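Local coordinates for protein leucyl aminopeptidase (Trypanosoma brucei brucei, PDB 5NTD) that is an M17 leucyl aminopeptidase that binds two manganese ions and probably removes leucine and other residues from peptide amino termini, at residues V41-L46 / N138-V143. Residues are numbered along the deposited sequence; the frame is centred on the assembly and turned at random.
Unlike the reference sequence in segment 138-143: Thr139 (reference Ala).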
ATOM      1  N   VAL G  41      38.334 -31.728 -38.334  1.00 41.86           N
ATOM      2  CA  VAL G  41      38.729 -31.643 -36.923  1.00 44.43           C
ATOM      3  C   VAL G  41      37.911 -30.544 -36.211  1.00 44.90           C
ATOM      4  O   VAL G  41      38.071 -29.349 -36.484  1.00 43.26           O
ATOM      5  CB  VAL G  41      40.228 -31.295 -36.738  1.00 46.08           C
ATOM      6  CG1 VAL G  41      40.649 -31.420 -35.269  1.00 46.32           C
ATOM      7  CG2 VAL G  41      41.112 -32.194 -37.604  1.00 45.77           C
ATOM      8  N   LEU G  42      37.074 -30.962 -35.266  1.00 43.35           N
ATOM      9  CA  LEU G  42      36.289 -30.008 -34.449  1.00 40.51           C
ATOM     10  C   LEU G  42      37.196 -29.118 -33.632  1.00 39.10           C
ATOM     11  O   LEU G  42      38.297 -29.497 -33.215  1.00 37.97           O
ATOM     12  CB  LEU G  42      35.321 -30.726 -33.558  1.00 42.01           C
ATOM     13  CG  LEU G  42      34.001 -31.027 -34.275  1.00 44.67           C
ATOM     14  CD1 LEU G  42      34.180 -31.817 -35.562  1.00 45.02           C
ATOM     15  CD2 LEU G  42      33.135 -31.835 -33.346  1.00 46.87           C
ATOM     16  N   SER G  43      36.731 -27.903 -33.416  1.00 37.45           N
ATOM     17  CA  SER G  43      37.523 -26.889 -32.665  1.00 35.94           C
ATOM     18  C   SER G  43      37.726 -27.296 -31.208  1.00 36.19           C
ATOM     19  O   SER G  43      38.655 -26.847 -30.546  1.00 41.40           O
ATOM     20  CB  SER G  43      36.836 -25.525 -32.736  1.00 38.01           C
ATOM     21  OG  SER G  43      36.734 -25.028 -34.070  1.00 36.75           O
ATOM     22  N   SER G  44      36.800 -28.087 -30.686  1.00 34.80           N
ATOM     23  CA  SER G  44      36.814 -28.494 -29.263  1.00 34.20           C
ATOM     24  C   SER G  44      35.941 -29.704 -29.038  1.00 33.09           C
ATOM     25  O   SER G  44      35.323 -30.212 -29.972  1.00 32.23           O
ATOM     26  CB  SER G  44      36.342 -27.337 -28.335  1.00 34.77           C
ATOM     27  OG  SER G  44      34.932 -27.128 -28.384  1.00 34.58           O
ATOM     28  N   GLY G  45      35.792 -30.070 -27.760  1.00 33.03           N
ATOM     29  CA  GLY G  45      34.900 -31.182 -27.343  1.00 31.20           C
ATOM     30  C   GLY G  45      33.407 -30.920 -27.289  1.00 32.05           C
ATOM     31  O   GLY G  45      32.611 -31.785 -26.887  1.00 30.88           O
ATOM     32  N   LEU G  46      33.005 -29.747 -27.762  1.00 32.64           N
ATOM     33  CA  LEU G  46      31.579 -29.431 -27.863  1.00 33.86           C
ATOM     34  C   LEU G  46      31.247 -28.904 -29.241  1.00 33.82           C
ATOM     35  O   LEU G  46      31.933 -28.038 -29.770  1.00 34.49           O
ATOM     36  CB  LEU G  46      31.197 -28.388 -26.807  1.00 34.01           C
ATOM     37  CG  LEU G  46      29.748 -27.941 -26.816  1.00 34.75           C
ATOM     38  CD1 LEU G  46      28.779 -29.065 -26.450  1.00 34.73           C
ATOM     39  CD2 LEU G  46      29.573 -26.761 -25.855  1.00 35.55           C
ATOM     40  N   ASN G 138      38.323 -21.175 -22.187  1.00 69.12           N
ATOM     41  CA  ASN G 138      39.216 -20.748 -23.295  1.00 65.59           C
ATOM     42  C   ASN G 138      39.184 -21.752 -24.456  1.00 59.57           C
ATOM     43  O   ASN G 138      40.191 -21.958 -25.121  1.00 55.19           O
ATOM     44  CB  ASN G 138      40.656 -20.583 -22.810  1.00 66.58           C
ATOM     45  CG  ASN G 138      40.819 -19.427 -21.845  1.00 72.47           C
ATOM     46  OD1 ASN G 138      40.117 -18.410 -21.937  1.00 77.94           O
ATOM     47  ND2 ASN G 138      41.733 -19.585 -20.891  1.00 70.98           N
ATOM     48  N   THR G 139      38.015 -22.343 -24.683  1.00 48.16           N
ATOM     49  CA  THR G 139      37.811 -23.202 -25.845  1.00 41.30           C
ATOM     50  C   THR G 139      37.002 -22.460 -26.906  1.00 41.66           C
ATOM     51  O   THR G 139      36.359 -21.430 -26.657  1.00 42.45           O
ATOM     52  CB  THR G 139      37.096 -24.525 -25.533  1.00 42.92           C
ATOM     53  OG1 THR G 139      35.691 -24.305 -25.281  1.00 41.25           O
ATOM     54  CG2 THR G 139      37.739 -25.213 -24.335  1.00 42.86           C
ATOM     55  N   THR G 140      37.057 -23.015 -28.107  1.00 38.94           N
ATOM     56  CA  THR G 140      36.272 -22.566 -29.238  1.00 35.08           C
ATOM     57  C   THR G 140      35.192 -23.589 -29.485  1.00 33.63           C
ATOM     58  O   THR G 140      35.469 -24.767 -29.659  1.00 35.69           O
ATOM     59  CB  THR G 140      37.142 -22.356 -30.471  1.00 34.74           C
ATOM     60  OG1 THR G 140      38.035 -21.265 -30.214  1.00 37.24           O
ATOM     61  CG2 THR G 140      36.309 -21.962 -31.671  1.00 35.84           C
ATOM     62  N   VAL G 141      33.952 -23.129 -29.507  1.00 30.78           N
ATOM     63  CA  VAL G 141      32.790 -24.004 -29.765  1.00 30.68           C
ATOM     64  C   VAL G 141      32.244 -23.749 -31.168  1.00 30.84           C
ATOM     65  O   VAL G 141      31.909 -22.618 -31.523  1.00 30.91           O
ATOM     66  CB  VAL G 141      31.646 -23.787 -28.720  1.00 29.55           C
ATOM     67  CG1 VAL G 141      30.441 -24.654 -29.024  1.00 28.66           C
ATOM     68  CG2 VAL G 141      32.166 -24.070 -27.322  1.00 30.08           C
ATOM     69  N   ASP G 142      32.100 -24.822 -31.930  1.00 31.38           N
ATOM     70  CA  ASP G 142      31.550 -24.750 -33.275  1.00 31.28           C
ATOM     71  C   ASP G 142      30.030 -24.768 -33.169  1.00 30.36           C
ATOM     72  O   ASP G 142      29.447 -25.669 -32.613  1.00 29.67           O
ATOM     73  CB  ASP G 142      32.026 -25.895 -34.160  1.00 32.95           C
ATOM     74  CG  ASP G 142      33.538 -25.902 -34.355  1.00 34.41           C
ATOM     75  OD1 ASP G 142      34.156 -24.821 -34.484  1.00 34.11           O
ATOM     76  OD2 ASP G 142      34.101 -27.005 -34.424  1.00 34.70           O
ATOM     77  N   VAL G 143      29.420 -23.695 -33.657  1.00 30.54           N
ATOM     78  CA  VAL G 143      27.960 -23.565 -33.691  1.00 29.44           C
ATOM     79  C   VAL G 143      27.525 -23.615 -35.132  1.00 31.14           C
ATOM     80  O   VAL G 143      27.611 -22.645 -35.895  1.00 30.76           O
ATOM     81  CB  VAL G 143      27.473 -22.270 -33.013  1.00 29.41           C
ATOM     82  CG1 VAL G 143      25.968 -22.262 -32.898  1.00 29.06           C
ATOM     83  CG2 VAL G 143      28.085 -22.133 -31.633  1.00 29.49           C
TER
HETATM   84  O   HOH W   1      34.314 -26.441 -25.769  1.00 35.82           O
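Asp142 grips Ser43 with both carboxylate oxygens. Ser43 N donates to Asp142 OD2 at 3.0 Å in a nearly straight bond (175°), and Ser43 OG donates to Asp142 OD1 at 2.6 Å; each donor arrives on a syn side, somewhat out of the carboxylate plane. With OG beside its own backbone N (chi1 -62°), both donors of Ser43 point to one carboxylate. Ser44 OG reaches the strand backbone instead, giving its hydrogen to Thr140 O at 2.7 Å from above the carbonyl plane, 38° out of it. The same hydroxyl accepts from a water 2.8 Å from Ser44 OG that also bonds Thr139 OG1, and weakly from Leu46 N. Next to these polar contacts, Leu46 CD2 rests 3.9 Å from Val141 CG1, an apolar patch that Val134 extends. In the second shell, Tyr34 OH bonds Asp142 OD2 and Gln185 NE2 bonds Asp142 OD1, which probably favours an ionised carboxylate, while Gln38 NE2 bonds Ser43 OG. The contact thus ties the loop between helix 31-38 and strand 46-52 to the start of strand 140-145, the parallel neighbour of both 46-52 and 183-188 in the mixed sheet of the N-terminal domain, a macro-clan member by sequence family.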